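PDB 3R44: fatty acyl CoA synthetase FADD13 (FATTY-ACYL-CoA SYNTHETASE) from Mycobacterium tuberculosis, which belongs to the AMP-binding enzyme family of the ANL clan, with a large N-terminal portion followed by a smaller C-terminal domain. Local coordinates for residues L84-A89 with T228-A233; L111-S116 with W377-A382; N172-Y177 with V188-E193. One frame throughout, in Å; residues are numbered along the deposited sequence.

Contact 3, the hairpin pairing 172-177 with 188-193, lies next to both others: its centre is about 13 Å from that of contact 1 and about 12 Å from that of contact 2, whereas contacts 1 and 2 are about 23 Å apart and do not touch. Phe85 and Ala89 of helix 79-91 pack on Leu173, and at the other end Asp113 pairs with Tyr177 while Trp377 lies on Ile175 and Val189. Along the chain the hairpin is nested inside the loops closed by contacts 1 and 2, which themselves alternate. Helices distant in sequence and the segment after strand 375-376 are thus assembled around one short antiparallel sheet.

Contact 1: L84-A89 with T228-A233; sequences LFYGAA and TVIFSA
Tyr86 turns its CG anti to its own carbonyl carbon (chi1 -76°), which carries the ring across to helix 223-235, and Ile230 has its CG1 in the same setting (chi1 -57°), bringing CD1 alongside the phenol. The two side chains run antiparallel to one another, overlapping near their ends, with Ile230 CD1 3.6 Å from Tyr86 CE1. That same methyl also meets Phe85, 3.9 Å from CE2, so it is shared by two aromatic rings. Ala233 CB comes to 3.4 Å of Tyr86 OH, and beside the ring Val229 CG1 lies 4.1 Å from Tyr86 CE2. Short aliphatic residues suit positions 229 and 233, since the long tyrosine does the reaching between the axes of segments 84-89 and 228-233, 12.2 Å apart at closest and inclined at 72°; the longer Ile230 extends to meet the rings. Ile18 and Leu22 of helix 18-28 and Met49 and Ala53 of helix 46-62 also touch Tyr86. A water in the ring plane sits 2.9 Å from Tyr86 OH and donates to Val229 O. Hydrophobic packing therefore carries most of the junction, while the buried hydroxyl of Tyr86, through one water, links its helix to a backbone carbonyl of the other.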
loop_
_atom_site.group_PDB
_atom_site.type_symbol
_atom_site.label_atom_id
_atom_site.label_comp_id
_atom_site.label_asym_id
_atom_site.label_seq_id
_atom_site.Cartn_x
_atom_site.Cartn_y
_atom_site.Cartn_z
ATOM N N LEU A 84 16.886 -8.500 6.231
ATOM C CA LEU A 84 16.650 -9.707 5.374
ATOM C C LEU A 84 16.369 -9.297 3.951
ATOM O O LEU A 84 16.834 -9.945 2.978
ATOM C CB LEU A 84 15.511 -10.592 5.877
ATOM C CG LEU A 84 16.008 -11.502 6.996
ATOM C CD1 LEU A 84 14.834 -12.082 7.860
ATOM C CD2 LEU A 84 16.940 -12.639 6.516
ATOM N N PHE A 85 15.580 -8.245 3.833
ATOM C CA PHE A 85 15.285 -7.661 2.559
ATOM C C PHE A 85 16.575 -7.145 1.855
ATOM O O PHE A 85 16.818 -7.455 0.671
ATOM C CB PHE A 85 14.267 -6.522 2.699
ATOM C CG PHE A 85 13.850 -5.945 1.394
ATOM C CD1 PHE A 85 12.797 -6.524 0.649
ATOM C CD2 PHE A 85 14.522 -4.881 0.852
ATOM C CE1 PHE A 85 12.390 -5.984 -0.600
ATOM C CE2 PHE A 85 14.148 -4.364 -0.437
ATOM C CZ PHE A 85 13.073 -4.916 -1.143
ATOM N N TYR A 86 17.350 -6.348 2.572
ATOM C CA TYR A 86 18.625 -5.873 2.073
ATOM C C TYR A 86 19.627 -6.995 1.761
ATOM O O TYR A 86 20.357 -6.917 0.764
ATOM C CB TYR A 86 19.262 -4.892 3.021
ATOM C CG TYR A 86 18.652 -3.506 2.993
ATOM C CD1 TYR A 86 18.655 -2.748 1.807
ATOM C CD2 TYR A 86 18.123 -2.928 4.136
ATOM C CE1 TYR A 86 18.135 -1.409 1.787
ATOM C CE2 TYR A 86 17.620 -1.643 4.120
ATOM C CZ TYR A 86 17.608 -0.901 2.938
ATOM O OH TYR A 86 17.146 0.379 2.892
ATOM N N GLY A 87 19.697 -7.994 2.640
ATOM C CA GLY A 87 20.553 -9.140 2.464
ATOM C C GLY A 87 20.180 -9.890 1.203
ATOM O O GLY A 87 21.026 -10.215 0.360
ATOM N N ALA A 88 18.883 -10.174 1.028
ATOM C CA ALA A 88 18.417 -10.792 -0.227
ATOM C C ALA A 88 18.773 -9.950 -1.469
ATOM O O ALA A 88 19.228 -10.523 -2.486
ATOM C CB ALA A 88 16.878 -11.052 -0.195
ATOM N N ALA A 89 18.566 -8.631 -1.376
ATOM C CA ALA A 89 18.938 -7.690 -2.455
ATOM C C ALA A 89 20.418 -7.840 -2.889
ATOM O O ALA A 89 20.738 -7.944 -4.076
ATOM C CB ALA A 89 18.606 -6.232 -2.048
ATOM N N THR A 228 9.369 3.233 1.883
ATOM C CA THR A 228 9.820 4.144 2.955
ATOM C C THR A 228 11.129 3.701 3.539
ATOM O O THR A 228 12.030 4.490 3.740
ATOM C CB THR A 228 8.827 4.186 4.100
ATOM O OG1 THR A 228 7.601 4.683 3.603
ATOM C CG2 THR A 228 9.270 5.063 5.304
ATOM N N VAL A 229 11.271 2.420 3.789
ATOM C CA VAL A 229 12.546 1.911 4.315
ATOM C C VAL A 229 13.704 2.209 3.331
ATOM O O VAL A 229 14.798 2.652 3.698
ATOM C CB VAL A 229 12.417 0.408 4.594
ATOM C CG1 VAL A 229 13.813 -0.313 4.760
ATOM C CG2 VAL A 229 11.427 0.130 5.766
ATOM N N ILE A 230 13.479 1.929 2.054
ATOM C CA ILE A 230 14.483 2.140 1.014
ATOM C C ILE A 230 14.804 3.640 0.776
ATOM O O ILE A 230 15.964 4.035 0.662
ATOM C CB ILE A 230 14.062 1.469 -0.354
ATOM C CG1 ILE A 230 13.797 -0.043 -0.178
ATOM C CG2 ILE A 230 15.122 1.747 -1.441
ATOM C CD1 ILE A 230 14.830 -0.716 0.589
ATOM N N PHE A 231 13.804 4.491 0.725
ATOM C CA PHE A 231 14.108 5.901 0.522
ATOM C C PHE A 231 14.736 6.528 1.730
ATOM O O PHE A 231 15.494 7.458 1.580
ATOM C CB PHE A 231 12.984 6.728 -0.137
ATOM C CG PHE A 231 11.923 7.279 0.800
ATOM C CD1 PHE A 231 10.568 6.982 0.560
ATOM C CD2 PHE A 231 12.248 8.105 1.861
ATOM C CE1 PHE A 231 9.542 7.537 1.392
ATOM C CE2 PHE A 231 11.257 8.685 2.672
ATOM C CZ PHE A 231 9.909 8.386 2.446
ATOM N N SER A 232 14.530 5.924 2.886
ATOM C CA SER A 232 15.228 6.352 4.090
ATOM C C SER A 232 16.739 6.152 3.937
ATOM O O SER A 232 17.545 7.039 4.283
ATOM C CB SER A 232 14.689 5.648 5.333
ATOM O OG SER A 232 13.396 6.151 5.654
ATOM N N ALA A 233 17.167 4.976 3.486
ATOM C CA ALA A 233 18.587 4.780 3.223
ATOM C C ALA A 233 19.097 5.690 2.104
ATOM O O ALA A 233 20.212 6.236 2.152
ATOM C CB ALA A 233 18.881 3.305 2.910
HETATM O O HOH W 1 16.603 1.665 5.483
#

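Contact 2: L111-S116 with W377-A382; sequences LSDSGS and WNRPEA
Hydrogen bonding between Trp377 and Asp113 begins with the indole: NE1 donates to Asp113 O at 2.9 Å, the oxygen lying in the ring plane at its edge, but the bond is weak because its N-H...O angle is only 125°. Tryptophan suits the spot, offering one donor, whose edge lies 3.6 Å from Ser114 CA at NE1, on a broad apolar body that packs on Ile175 and Val189 of the hairpin.

The charged pairing is a loose salt bridge. With CG anti to its backbone N (chi1 -173°), Asp113 brings its carboxylate beside the guanidinium at the end of the extended Arg379 chain, and OD1 stands 3.4 Å from NH1 and 3.5 Å from NH2. The two flat groups are almost parallel, 4° apart. The main polar partner of the carboxylate is Tyr177, whose OH is hydrogen-bonded to OD2.

Two waters complete the contact. One donates to Asp113 O and accepts from Asn378 ND2 at 2.9 Å; the other donates to both Asp113 OD1 and Trp377 O.

A Schellman motif closes helix 104-114 at its C-terminal end: Ser116 N binds Leu111 O at 3.3 Å, Gly115 N bonds weakly to Ser112 O, and Gly115 supplies the positive phi. Asp113 O thus stands at a helix C-terminus, accepting from an indole and a water, and the nearby arginine would probably offset the negative charge of carboxylate and helix end.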
loop_
_atom_site.group_PDB
_atom_site.type_symbol
_atom_site.label_atom_id
_atom_site.label_comp_id
_atom_site.label_asym_id
_atom_site.label_seq_id
_atom_site.Cartn_x
_atom_site.Cartn_y
_atom_site.Cartn_z
ATOM N N LEU A 111 2.873 -18.941 -1.038
ATOM C CA LEU A 111 4.095 -19.753 -1.026
ATOM C C LEU A 111 4.213 -20.647 -2.225
ATOM O O LEU A 111 5.297 -20.756 -2.768
ATOM C CB LEU A 111 4.241 -20.540 0.278
ATOM C CG LEU A 111 4.371 -19.726 1.573
ATOM C CD1 LEU A 111 4.413 -20.713 2.725
ATOM C CD2 LEU A 111 5.673 -18.855 1.580
ATOM N N SER A 112 3.113 -21.273 -2.646
ATOM C CA SER A 112 3.109 -22.094 -3.843
ATOM C C SER A 112 3.249 -21.306 -5.081
ATOM O O SER A 112 3.979 -21.698 -5.989
ATOM C CB SER A 112 1.801 -22.854 -4.022
ATOM O OG SER A 112 1.648 -23.773 -2.993
ATOM N N ASP A 113 2.491 -20.222 -5.186
ATOM C CA ASP A 113 2.537 -19.428 -6.370
ATOM C C ASP A 113 3.926 -18.798 -6.616
ATOM O O ASP A 113 4.402 -18.728 -7.772
ATOM C CB ASP A 113 1.495 -18.310 -6.330
ATOM C CG ASP A 113 1.392 -17.542 -7.678
ATOM O OD1 ASP A 113 0.641 -18.001 -8.573
ATOM O OD2 ASP A 113 2.002 -16.476 -7.830
ATOM N N SER A 114 4.536 -18.299 -5.551
ATOM C CA SER A 114 5.824 -17.661 -5.628
ATOM C C SER A 114 6.952 -18.647 -5.792
ATOM O O SER A 114 8.050 -18.244 -6.183
ATOM C CB SER A 114 6.110 -16.811 -4.405
ATOM O OG SER A 114 6.127 -17.588 -3.222
ATOM N N GLY A 115 6.704 -19.899 -5.431
ATOM C CA GLY A 115 7.719 -20.949 -5.448
ATOM C C GLY A 115 8.835 -20.613 -4.476
ATOM O O GLY A 115 10.049 -20.898 -4.758
ATOM N N SER A 116 8.443 -20.001 -3.350
ATOM C CA SER A 116 9.390 -19.651 -2.294
ATOM C C SER A 116 10.148 -20.886 -1.866
ATOM O O SER A 116 9.568 -21.971 -1.655
ATOM C CB SER A 116 8.741 -19.066 -1.041
ATOM O OG SER A 116 8.217 -17.779 -1.354
ATOM N N TRP A 377 3.775 -12.198 -11.571
ATOM C CA TRP A 377 4.570 -13.387 -11.508
ATOM C C TRP A 377 3.909 -14.589 -12.198
ATOM O O TRP A 377 2.782 -14.946 -11.853
ATOM C CB TRP A 377 4.851 -13.705 -10.041
ATOM C CG TRP A 377 5.681 -14.942 -9.804
ATOM C CD1 TRP A 377 5.235 -16.091 -9.281
ATOM C CD2 TRP A 377 7.102 -15.120 -9.984
ATOM N NE1 TRP A 377 6.233 -17.000 -9.188
ATOM C CE2 TRP A 377 7.407 -16.417 -9.569
ATOM C CE3 TRP A 377 8.132 -14.309 -10.451
ATOM C CZ2 TRP A 377 8.695 -16.964 -9.682
ATOM C CZ3 TRP A 377 9.421 -14.825 -10.528
ATOM C CH2 TRP A 377 9.700 -16.117 -10.135
ATOM N N ASN A 378 4.625 -15.184 -13.158
ATOM C CA ASN A 378 4.136 -16.332 -13.957
ATOM C C ASN A 378 2.768 -16.113 -14.574
ATOM O O ASN A 378 2.031 -17.074 -14.826
ATOM C CB ASN A 378 4.190 -17.598 -13.113
ATOM C CG ASN A 378 5.593 -17.965 -12.767
ATOM O OD1 ASN A 378 6.520 -17.470 -13.386
ATOM N ND2 ASN A 378 5.766 -18.789 -11.774
ATOM N N ARG A 379 2.453 -14.844 -14.838
ATOM C CA ARG A 379 1.232 -14.430 -15.519
ATOM C C ARG A 379 1.483 -13.483 -16.694
ATOM O O ARG A 379 1.092 -12.310 -16.624
ATOM C CB ARG A 379 0.220 -13.855 -14.529
ATOM C CG ARG A 379 -0.219 -14.911 -13.521
ATOM C CD ARG A 379 -1.277 -14.420 -12.574
ATOM N NE ARG A 379 -1.938 -15.566 -11.905
ATOM C CZ ARG A 379 -1.718 -15.953 -10.651
ATOM N NH1 ARG A 379 -0.924 -15.263 -9.870
ATOM N NH2 ARG A 379 -2.306 -17.028 -10.157
ATOM N N PRO A 380 2.095 -14.007 -17.794
ATOM C CA PRO A 380 2.557 -13.148 -18.892
ATOM C C PRO A 380 1.399 -12.514 -19.640
ATOM O O PRO A 380 1.478 -11.331 -20.007
ATOM C CB PRO A 380 3.308 -14.120 -19.816
ATOM C CG PRO A 380 2.812 -15.484 -19.459
ATOM C CD PRO A 380 2.598 -15.386 -17.963
ATOM N N GLU A 381 0.304 -13.251 -19.798
ATOM C CA GLU A 381 -0.883 -12.687 -20.494
ATOM C C GLU A 381 -1.599 -11.580 -19.708
ATOM O O GLU A 381 -1.938 -10.531 -20.294
ATOM C CB GLU A 381 -1.873 -13.770 -20.992
ATOM C CG GLU A 381 -1.426 -14.475 -22.261
ATOM C CD GLU A 381 -1.733 -13.681 -23.560
ATOM O OE1 GLU A 381 -2.774 -13.975 -24.211
ATOM O OE2 GLU A 381 -0.922 -12.785 -23.935
ATOM N N ALA A 382 -1.822 -11.801 -18.394
ATOM C CA ALA A 382 -2.279 -10.773 -17.492
ATOM C C ALA A 382 -1.382 -9.546 -17.537
ATOM O O ALA A 382 -1.871 -8.454 -17.521
ATOM C CB ALA A 382 -2.366 -11.265 -16.059
HETATM O O HOH W 2 3.550 -19.534 -10.135
HETATM O O HOH W 3 1.481 -17.517 -10.910
#

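Contact 3: N172-Y177 with V188-E193; sequences NLFIMY and VVHTHE. With HIS (histidine), chain B.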
loop_
_atom_site.group_PDB
_atom_site.type_symbol
_atom_site.label_atom_id
_atom_site.label_comp_id
_atom_site.label_asym_id
_atom_site.label_seq_id
_atom_site.Cartn_x
_atom_site.Cartn_y
_atom_site.Cartn_z
ATOM N N ASN A 172 14.878 -9.093 -10.725
ATOM C CA ASN A 172 13.833 -9.179 -9.733
ATOM C C ASN A 172 14.344 -8.986 -8.339
ATOM O O ASN A 172 15.419 -9.504 -7.988
ATOM C CB ASN A 172 13.105 -10.505 -9.724
ATOM C CG ASN A 172 12.427 -10.803 -10.996
ATOM O OD1 ASN A 172 12.170 -9.895 -11.781
ATOM N ND2 ASN A 172 12.140 -12.099 -11.230
ATOM N N LEU A 173 13.539 -8.307 -7.531
ATOM C CA LEU A 173 13.873 -7.994 -6.152
ATOM C C LEU A 173 12.784 -8.424 -5.158
ATOM O O LEU A 173 13.090 -8.853 -4.049
ATOM C CB LEU A 173 14.128 -6.474 -5.982
ATOM C CG LEU A 173 14.425 -5.949 -4.561
ATOM C CD1 LEU A 173 15.548 -6.754 -3.869
ATOM C CD2 LEU A 173 14.742 -4.456 -4.500
ATOM N N PHE A 174 11.529 -8.165 -5.461
ATOM C CA PHE A 174 10.482 -8.650 -4.558
ATOM C C PHE A 174 9.231 -9.011 -5.297
ATOM O O PHE A 174 9.015 -8.498 -6.425
ATOM C CB PHE A 174 10.272 -7.757 -3.328
ATOM C CG PHE A 174 9.621 -6.441 -3.593
ATOM C CD1 PHE A 174 8.238 -6.346 -3.613
ATOM C CD2 PHE A 174 10.362 -5.293 -3.715
ATOM C CE1 PHE A 174 7.573 -5.105 -3.864
ATOM C CE2 PHE A 174 9.725 -4.057 -3.929
ATOM C CZ PHE A 174 8.329 -3.958 -3.986
ATOM N N ILE A 175 8.415 -9.861 -4.661
ATOM C CA ILE A 175 7.081 -10.149 -5.157
ATOM C C ILE A 175 6.107 -9.863 -4.043
ATOM O O ILE A 175 6.225 -10.410 -2.958
ATOM C CB ILE A 175 6.894 -11.610 -5.603
ATOM C CG1 ILE A 175 7.925 -12.073 -6.620
ATOM C CG2 ILE A 175 5.519 -11.796 -6.232
ATOM C CD1 ILE A 175 8.127 -13.574 -6.708
ATOM N N MET A 176 5.171 -8.982 -4.316
ATOM C CA MET A 176 4.160 -8.643 -3.370
ATOM C C MET A 176 2.792 -9.005 -3.910
ATOM O O MET A 176 2.404 -8.641 -5.052
ATOM C CB MET A 176 4.257 -7.144 -2.983
ATOM C CG MET A 176 5.585 -6.771 -2.197
ATOM S SD MET A 176 5.308 -5.550 -0.880
ATOM C CE MET A 176 3.634 -5.203 -1.202
ATOM N N TYR A 177 2.023 -9.725 -3.114
ATOM C CA TYR A 177 0.702 -10.214 -3.602
ATOM C C TYR A 177 -0.451 -9.183 -3.446
ATOM O O TYR A 177 -0.557 -8.504 -2.434
ATOM C CB TYR A 177 0.400 -11.610 -2.999
ATOM C CG TYR A 177 1.173 -12.637 -3.768
ATOM C CD1 TYR A 177 2.555 -12.760 -3.590
ATOM C CD2 TYR A 177 0.561 -13.400 -4.730
ATOM C CE1 TYR A 177 3.290 -13.650 -4.308
ATOM C CE2 TYR A 177 1.295 -14.343 -5.460
ATOM C CZ TYR A 177 2.661 -14.446 -5.255
ATOM O OH TYR A 177 3.385 -15.334 -5.990
ATOM N N VAL A 188 2.905 -9.348 -7.671
ATOM C CA VAL A 188 3.445 -8.179 -8.356
ATOM C C VAL A 188 4.992 -8.174 -8.235
ATOM O O VAL A 188 5.514 -8.120 -7.113
ATOM C CB VAL A 188 2.872 -6.910 -7.744
ATOM C CG1 VAL A 188 3.514 -5.656 -8.390
ATOM C CG2 VAL A 188 1.346 -6.891 -7.893
ATOM N N VAL A 189 5.714 -8.300 -9.360
ATOM C CA VAL A 189 7.172 -8.416 -9.358
ATOM C C VAL A 189 7.799 -7.038 -9.484
ATOM O O VAL A 189 7.568 -6.358 -10.473
ATOM C CB VAL A 189 7.716 -9.329 -10.508
ATOM C CG1 VAL A 189 9.272 -9.435 -10.426
ATOM C CG2 VAL A 189 6.994 -10.716 -10.448
ATOM N N HIS A 190 8.550 -6.625 -8.474
ATOM C CA HIS A 190 9.378 -5.414 -8.562
ATOM C C HIS A 190 10.867 -5.753 -8.641
ATOM O O HIS A 190 11.300 -6.805 -8.229
ATOM C CB HIS A 190 9.068 -4.432 -7.421
ATOM C CG HIS A 190 7.791 -3.674 -7.631
ATOM N ND1 HIS A 190 7.684 -2.646 -8.547
ATOM C CD2 HIS A 190 6.538 -3.873 -7.141
ATOM C CE1 HIS A 190 6.432 -2.240 -8.596
ATOM N NE2 HIS A 190 5.716 -2.958 -7.744
ATOM N N THR A 191 11.629 -4.809 -9.155
ATOM C CA THR A 191 13.032 -4.970 -9.436
ATOM C C THR A 191 13.827 -3.908 -8.646
ATOM O O THR A 191 13.253 -3.051 -7.914
ATOM C CB THR A 191 13.301 -4.754 -10.921
ATOM O OG1 THR A 191 12.888 -3.407 -11.263
ATOM C CG2 THR A 191 12.588 -5.866 -11.788
ATOM N N HIS A 192 15.157 -4.035 -8.691
ATOM C CA HIS A 192 16.016 -3.064 -8.043
ATOM C C HIS A 192 15.701 -1.693 -8.698
ATOM O O HIS A 192 15.623 -0.675 -8.026
ATOM C CB HIS A 192 17.502 -3.387 -8.184
ATOM C CG HIS A 192 17.934 -4.610 -7.430
ATOM N ND1 HIS A 192 18.633 -4.560 -6.239
ATOM C CD2 HIS A 192 17.619 -5.911 -7.621
ATOM C CE1 HIS A 192 18.801 -5.790 -5.778
ATOM N NE2 HIS A 192 18.235 -6.636 -6.622
ATOM N N GLU A 193 15.517 -1.677 -10.003
ATOM C CA GLU A 193 15.224 -0.447 -10.723
ATOM C C GLU A 193 13.906 0.168 -10.308
ATOM O O GLU A 193 13.847 1.371 -10.123
ATOM C CB GLU A 193 15.216 -0.676 -12.242
ATOM C CG GLU A 193 14.627 0.475 -13.070
ATOM C CD GLU A 193 14.706 0.198 -14.587
ATOM O OE1 GLU A 193 13.893 -0.603 -15.085
ATOM O OE2 GLU A 193 15.601 0.726 -15.276
HETATM N N HIS B . 19.226 3.896 -12.410
HETATM C CA HIS B . 19.506 2.738 -11.528
HETATM C C HIS B . 18.297 1.832 -11.452
HETATM O O HIS B . 18.287 0.641 -11.773
HETATM C CB HIS B . 19.919 3.264 -10.137
HETATM C CG HIS B . 19.797 2.276 -9.024
HETATM N ND1 HIS B . 20.529 2.405 -7.856
HETATM C CD2 HIS B . 19.039 1.150 -8.880
HETATM C CE1 HIS B . 20.216 1.405 -7.039
HETATM N NE2 HIS B . 19.309 0.640 -7.632
HETATM O OXT HIS B . 17.240 2.305 -11.041
HETATM O O HOH W 4 17.403 -9.219 -6.077
#
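Leu173 and Phe174 both direct their backbone N-H at a single acceptor, His190 O, making a classic beta bulge in an otherwise regular antiparallel pair. Leu173 N is 2.8 Å from that oxygen and lies in its carbonyl plane, whereas Phe174 N, at 3.1 Å, comes from above the plane. The extra residue shifts the register by one, so that Asn172 faces Thr191 beyond the bulge. Regular pairing resumes with His190 N to Phe174 O at 2.8 Å, a bond nearly in line with the C=O, and with a reciprocal pair of bonds between Met176 and Val188.

Phe174 and His190 lie side by side. The chi1 of 72° sets the phenyl CG between the backbone N and carbonyl carbon, and it lays the ring beside the neighbouring strand with His190 CB over its face, 3.7 Å from the centroid, a CH-pi contact. The imidazole is tilted 36° from the phenyl plane; its nitrogens are held by Thr318 O and Ser194 OG. On the face of Ile175 and Val189, branched side chains pack, and Val189 CG1 comes to 3.2 Å of Asn172 OD1, whose polar partner is Lys374 NZ.

At the bulge end, Leu173 CD1 rests over the face of the His192 ring, 4.1 Å from its centroid. A water joins Asn172 O to His192 NE2, 2.8 Å from the latter, while His192 ND1 is hydrogen-bonded to Ile18 N. Threonine suits position 191: as N-cap of helix 192-205, its side chain caps a backbone N of the first turn, while Ser194 OG is hydrogen-bonded to Thr191 N. The arrangement is a bulged beta hairpin leading directly into a helix whose first residues, His192 and Glu193, help line the pocket of the bound histidine; the partly unmodelled loop between the strands carries the glycine-, serine- and threonine-rich sequence characteristic of AMP-binding enzymes.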